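PDB 1NRW: phosphatase YwpJ, which dephosphorylates phosphorylated five- and six-carbon sugars and nucleoside monophosphates in vitro and, less readily, flavin mononucleotide, with magnesium as cofactor. Local coordinates for residues L24-A29 with G279-M284; I85-A90 with P169-N174. One frame throughout, in Å; residues are numbered along the deposited sequence.

Interaction 1: residues L24-A29 with G279-M284; sequences LENENA and GVAHMM
Asn26 and Ala29 pack against Val280, Ala281 and Met284 in a helix-to-helix contact of the Rossmann-like HAD core, joining helix 24-35 to the C-terminal helix 279-286. The local axes come within 8.2 Å and run in broadly the same direction, 38° apart. So close an approach is consistent with the small residues that meet there, Ala29 CB lying 3.7 Å from Ala281 CB. The CG of Met284, a selenomethionine, packs on the same Ala29 methyl at 4.0 Å. Val280 and Met284 also touch strand 6-10 through Ile9 and Ile7, so the pair rests on the central sheet. The polar part of the interface is carried by Asn26, which is buried. Its CG stands beside the backbone N (chi1 -82°), and this brings the amide across Val280 at about a right angle. Asn26 ND2 is held twice, by Leu15 O and by a water at 2.9 Å that also accepts from Val280 N. The other end of the amide meets the first turn of helix 279-286, whose positive end may polarise the oxygen: Ala281 N donates to Asn26 OD1 at 3.1 Å in a bent bond, the donor lying above the carbonyl plane, 39° out of it.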
loop_
_atom_site.group_PDB
_atom_site.type_symbol
_atom_site.label_atom_id
_atom_site.label_comp_id
_atom_site.label_asym_id
_atom_site.label_seq_id
_atom_site.Cartn_x
_atom_site.Cartn_y
_atom_site.Cartn_z
ATOM N N LEU A 24 -10.724 15.484 9.159
ATOM C CA LEU A 24 -12.074 15.882 8.800
ATOM C C LEU A 24 -12.047 16.456 7.387
ATOM O O LEU A 24 -12.946 16.197 6.586
ATOM C CB LEU A 24 -12.611 16.935 9.778
ATOM C CG LEU A 24 -12.743 16.551 11.254
ATOM C CD1 LEU A 24 -13.466 17.669 11.992
ATOM C CD2 LEU A 24 -13.519 15.251 11.396
ATOM N N GLU A 25 -11.002 17.226 7.081
ATOM C CA GLU A 25 -10.865 17.837 5.762
ATOM C C GLU A 25 -10.776 16.794 4.655
ATOM O O GLU A 25 -11.422 16.926 3.607
ATOM C CB GLU A 25 -9.626 18.742 5.701
ATOM C CG GLU A 25 -9.774 20.056 6.450
ATOM C CD GLU A 25 -9.395 19.971 7.916
ATOM O OE1 GLU A 25 -9.310 18.850 8.469
ATOM O OE2 GLU A 25 -9.189 21.044 8.526
ATOM N N ASN A 26 -9.969 15.760 4.880
ATOM C CA ASN A 26 -9.833 14.706 3.884
ATOM C C ASN A 26 -11.111 13.892 3.746
ATOM O O ASN A 26 -11.491 13.516 2.634
ATOM C CB ASN A 26 -8.656 13.787 4.220
ATOM C CG ASN A 26 -7.320 14.354 3.754
ATOM O OD1 ASN A 26 -7.252 15.448 3.187
ATOM N ND2 ASN A 26 -6.252 13.606 3.990
ATOM N N GLU A 27 -11.787 13.623 4.860
ATOM C CA GLU A 27 -13.027 12.863 4.785
ATOM C C GLU A 27 -14.044 13.656 3.976
ATOM O O GLU A 27 -14.711 13.106 3.105
ATOM C CB GLU A 27 -13.605 12.572 6.175
ATOM C CG GLU A 27 -14.809 11.633 6.108
ATOM C CD GLU A 27 -15.496 11.423 7.444
ATOM O OE1 GLU A 27 -14.881 11.714 8.490
ATOM O OE2 GLU A 27 -16.655 10.955 7.443
ATOM N N ASN A 28 -14.163 14.950 4.268
ATOM C CA ASN A 28 -15.098 15.798 3.537
ATOM C C ASN A 28 -14.754 15.841 2.051
ATOM O O ASN A 28 -15.646 15.800 1.203
ATOM C CB ASN A 28 -15.104 17.223 4.109
ATOM C CG ASN A 28 -15.817 17.313 5.452
ATOM O OD1 ASN A 28 -16.907 16.768 5.629
ATOM N ND2 ASN A 28 -15.209 18.021 6.401
ATOM N N ALA A 29 -13.462 15.920 1.735
ATOM C CA ALA A 29 -13.024 15.964 0.340
ATOM C C ALA A 29 -13.390 14.676 -0.398
ATOM O O ALA A 29 -13.807 14.716 -1.559
ATOM C CB ALA A 29 -11.513 16.207 0.266
ATOM N N GLY A 279 -3.135 17.382 2.217
ATOM C CA GLY A 279 -2.794 17.429 0.804
ATOM C C GLY A 279 -3.835 16.798 -0.105
ATOM O O GLY A 279 -4.091 17.287 -1.205
ATOM N N VAL A 280 -4.445 15.703 0.335
ATOM C CA VAL A 280 -5.456 15.062 -0.495
ATOM C C VAL A 280 -6.637 16.010 -0.712
ATOM O O VAL A 280 -7.125 16.152 -1.838
ATOM C CB VAL A 280 -5.931 13.728 0.132
ATOM C CG1 VAL A 280 -7.100 13.172 -0.653
ATOM C CG2 VAL A 280 -4.773 12.720 0.119
ATOM N N ALA A 281 -7.092 16.669 0.350
ATOM C CA ALA A 281 -8.196 17.616 0.218
ATOM C C ALA A 281 -7.774 18.784 -0.689
ATOM O O ALA A 281 -8.540 19.215 -1.559
ATOM C CB ALA A 281 -8.613 18.140 1.589
ATOM N N HIS A 282 -6.554 19.286 -0.495
ATOM C CA HIS A 282 -6.057 20.393 -1.316
ATOM C C HIS A 282 -6.069 20.011 -2.791
ATOM O O HIS A 282 -6.465 20.805 -3.643
ATOM C CB HIS A 282 -4.637 20.802 -0.893
ATOM C CG HIS A 282 -3.995 21.788 -1.823
ATOM N ND1 HIS A 282 -3.256 21.405 -2.920
ATOM C CD2 HIS A 282 -4.022 23.144 -1.844
ATOM C CE1 HIS A 282 -2.854 22.479 -3.578
ATOM N NE2 HIS A 282 -3.306 23.548 -2.946
HETATM N N MSE A 283 -5.635 18.792 -3.095
HETATM C CA MSE A 283 -5.627 18.340 -4.478
HETATM C C MSE A 283 -7.047 18.331 -5.046
HETATM O O MSE A 283 -7.288 18.800 -6.155
HETATM C CB MSE A 283 -5.042 16.936 -4.579
HETATM C CG MSE A 283 -5.204 16.330 -5.958
HETATM SE SE MSE A 283 -4.936 14.435 -5.911
HETATM C CE MSE A 283 -6.405 13.968 -4.752
HETATM N N MSE A 284 -7.987 17.787 -4.278
HETATM C CA MSE A 284 -9.377 17.717 -4.718
HETATM C C MSE A 284 -9.973 19.068 -5.077
HETATM O O MSE A 284 -10.678 19.204 -6.079
HETATM C CB MSE A 284 -10.247 17.081 -3.630
HETATM C CG MSE A 284 -9.959 15.621 -3.392
HETATM SE SE MSE A 284 -10.460 14.593 -4.927
HETATM C CE MSE A 284 -8.930 14.940 -6.031
HETATM O O HOH W 1 -3.552 14.341 3.147
#

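Interaction 2: residues I85-A90 with P169-N174; sequences IDKKRA and PIDFYN
At the entry to the alpha/beta cap domain, Ile85, two residues before helix 87-99, pairs with Phe172 of the cap sheet. Ile85 N donates to Phe172 O at 2.9 Å with an N-H...O angle of 163°, and a water links Ile85 O back to Phe172 N. Alongside, Ile85 CB is 4.2 Å from Phe172 CB, while its CD1 reaches to 3.9 Å from Tyr173 O. A glycine in place of Ile85 would probably open a gap beside Phe172 CB and the Tyr173 carbonyl. With CG beside the backbone N (chi1 -62°), the Phe172 ring is turned to the first turn of helix 87-99: Ala90 CB makes a CH-pi contact over one face, 4.1 Å from the centroid, and Lys87 CG sits at the ring edge, 4.1 Å from Phe172 CE2. Farther out, Lys87 NZ makes a weak hydrogen bond to Ile170 O (3.3 Å), and a water joins it to Asp171 OD1. Asp86 is the N-cap, its OD1 accepting from Lys88 N at 2.7 Å. Beyond Phe172, the backbones of Tyr173 and Asn174 both pair with Phe107 of strand 103-108, a classic beta bulge within the alpha/beta cap characteristic of Cof-family HAD phosphatases.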
loop_
_atom_site.group_PDB
_atom_site.type_symbol
_atom_site.label_atom_id
_atom_site.label_comp_id
_atom_site.label_asym_id
_atom_site.label_seq_id
_atom_site.Cartn_x
_atom_site.Cartn_y
_atom_site.Cartn_z
ATOM N N ILE A 85 0.653 -14.782 -6.580
ATOM C CA ILE A 85 2.051 -15.092 -6.855
ATOM C C ILE A 85 2.076 -16.613 -6.989
ATOM O O ILE A 85 1.512 -17.315 -6.146
ATOM C CB ILE A 85 2.964 -14.709 -5.660
ATOM C CG1 ILE A 85 2.921 -13.200 -5.421
ATOM C CG2 ILE A 85 4.399 -15.175 -5.922
ATOM C CD1 ILE A 85 3.569 -12.781 -4.106
ATOM N N ASP A 86 2.707 -17.117 -8.045
ATOM C CA ASP A 86 2.803 -18.560 -8.251
ATOM C C ASP A 86 3.320 -19.184 -6.959
ATOM O O ASP A 86 4.306 -18.712 -6.393
ATOM C CB ASP A 86 3.763 -18.862 -9.404
ATOM C CG ASP A 86 3.986 -20.349 -9.606
ATOM O OD1 ASP A 86 4.660 -20.975 -8.761
ATOM O OD2 ASP A 86 3.483 -20.892 -10.612
ATOM N N LYS A 87 2.660 -20.240 -6.495
ATOM C CA LYS A 87 3.050 -20.893 -5.248
ATOM C C LYS A 87 4.502 -21.347 -5.150
ATOM O O LYS A 87 5.107 -21.250 -4.085
ATOM C CB LYS A 87 2.114 -22.066 -4.946
ATOM C CG LYS A 87 0.764 -21.620 -4.411
ATOM C CD LYS A 87 -0.034 -22.782 -3.853
ATOM C CE LYS A 87 -1.307 -22.294 -3.179
ATOM N NZ LYS A 87 -2.173 -21.523 -4.113
ATOM N N LYS A 88 5.069 -21.842 -6.242
ATOM C CA LYS A 88 6.459 -22.275 -6.198
ATOM C C LYS A 88 7.384 -21.075 -6.053
ATOM O O LYS A 88 8.408 -21.150 -5.374
ATOM C CB LYS A 88 6.810 -23.083 -7.447
ATOM C CG LYS A 88 6.240 -24.488 -7.408
ATOM C CD LYS A 88 6.673 -25.317 -8.604
ATOM C CE LYS A 88 6.286 -26.773 -8.405
ATOM N NZ LYS A 88 4.833 -26.914 -8.100
ATOM N N ARG A 89 7.019 -19.964 -6.686
ATOM C CA ARG A 89 7.815 -18.750 -6.589
ATOM C C ARG A 89 7.669 -18.182 -5.174
ATOM O O ARG A 89 8.628 -17.673 -4.601
ATOM C CB ARG A 89 7.352 -17.724 -7.630
ATOM C CG ARG A 89 7.943 -16.334 -7.449
ATOM C CD ARG A 89 9.464 -16.351 -7.460
ATOM N NE ARG A 89 10.013 -15.825 -8.705
ATOM C CZ ARG A 89 11.310 -15.631 -8.926
ATOM N NH1 ARG A 89 12.194 -15.925 -7.983
ATOM N NH2 ARG A 89 11.719 -15.127 -10.082
ATOM N N ALA A 90 6.467 -18.279 -4.613
ATOM C CA ALA A 90 6.223 -17.780 -3.261
ATOM C C ALA A 90 7.053 -18.602 -2.277
ATOM O O ALA A 90 7.652 -18.060 -1.343
ATOM C CB ALA A 90 4.739 -17.882 -2.916
ATOM N N PRO A 169 -6.941 -23.976 1.142
ATOM C CA PRO A 169 -6.699 -22.930 0.141
ATOM C C PRO A 169 -6.032 -21.692 0.736
ATOM O O PRO A 169 -6.510 -21.137 1.721
ATOM C CB PRO A 169 -8.101 -22.622 -0.383
ATOM C CG PRO A 169 -8.816 -23.926 -0.218
ATOM C CD PRO A 169 -8.362 -24.367 1.151
ATOM N N ILE A 170 -4.925 -21.270 0.136
ATOM C CA ILE A 170 -4.207 -20.085 0.597
ATOM C C ILE A 170 -3.523 -19.399 -0.580
ATOM O O ILE A 170 -2.616 -19.954 -1.200
ATOM C CB ILE A 170 -3.147 -20.440 1.665
ATOM C CG1 ILE A 170 -2.370 -19.181 2.065
ATOM C CG2 ILE A 170 -2.211 -21.508 1.135
ATOM C CD1 ILE A 170 -1.311 -19.413 3.128
ATOM N N ASP A 171 -3.972 -18.189 -0.889
ATOM C CA ASP A 171 -3.408 -17.428 -1.993
ATOM C C ASP A 171 -2.406 -16.409 -1.471
ATOM O O ASP A 171 -2.615 -15.801 -0.423
ATOM C CB ASP A 171 -4.517 -16.713 -2.766
ATOM C CG ASP A 171 -5.485 -17.681 -3.423
ATOM O OD1 ASP A 171 -5.036 -18.519 -4.233
ATOM O OD2 ASP A 171 -6.695 -17.601 -3.128
ATOM N N PHE A 172 -1.318 -16.238 -2.210
ATOM C CA PHE A 172 -0.264 -15.298 -1.848
ATOM C C PHE A 172 -0.408 -14.064 -2.732
ATOM O O PHE A 172 -0.288 -14.153 -3.951
ATOM C CB PHE A 172 1.102 -15.953 -2.065
ATOM C CG PHE A 172 1.325 -17.171 -1.206
ATOM C CD1 PHE A 172 1.611 -17.037 0.147
ATOM C CD2 PHE A 172 1.213 -18.450 -1.743
ATOM C CE1 PHE A 172 1.783 -18.162 0.961
ATOM C CE2 PHE A 172 1.381 -19.582 -0.943
ATOM C CZ PHE A 172 1.667 -19.438 0.415
ATOM N N TYR A 173 -0.661 -12.913 -2.113
ATOM C CA TYR A 173 -0.849 -11.678 -2.868
ATOM C C TYR A 173 0.337 -10.727 -2.859
ATOM O O TYR A 173 0.704 -10.175 -3.892
ATOM C CB TYR A 173 -2.069 -10.917 -2.345
ATOM C CG TYR A 173 -3.361 -11.695 -2.382
ATOM C CD1 TYR A 173 -3.758 -12.377 -3.535
ATOM C CD2 TYR A 173 -4.199 -11.736 -1.271
ATOM C CE1 TYR A 173 -4.962 -13.082 -3.573
ATOM C CE2 TYR A 173 -5.401 -12.435 -1.298
ATOM C CZ TYR A 173 -5.776 -13.106 -2.451
ATOM O OH TYR A 173 -6.968 -13.793 -2.476
ATOM N N ASN A 174 0.927 -10.521 -1.686
ATOM C CA ASN A 174 2.039 -9.589 -1.564
ATOM C C ASN A 174 2.914 -10.070 -0.417
ATOM O O ASN A 174 2.407 -10.574 0.587
ATOM C CB ASN A 174 1.472 -8.183 -1.279
ATOM C CG ASN A 174 2.507 -7.071 -1.406
ATOM O OD1 ASN A 174 3.433 -7.144 -2.211
ATOM N ND2 ASN A 174 2.322 -6.005 -0.622
HETATM O O HOH W 2 -0.702 -17.937 -4.545
HETATM O O HOH W 3 -2.735 -19.207 -5.472
#

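How the interactions relate
From the N terminus the chain lays down strand 6-10 of the core sheet, then helix 24-35, the first partner of interaction 1. It completes strand 79-82 and passes through 85-90 into the cap; interaction 2 closes a loop within the cap, with 78 residues between its segments, when 169-174 returns to 85-90. After the remaining cap strands the chain returns to the core and ends in helix 279-286, which closes interaction 1 over 249 intervening residues. Interaction 2 is therefore nested inside interaction 1. Their centres are 36 Å apart, on opposite sides of the chain's centre, with nearest atoms about 20 Å apart. Interaction 1 joins the core's two ends; interaction 2 ties the cap's entry to its sheet.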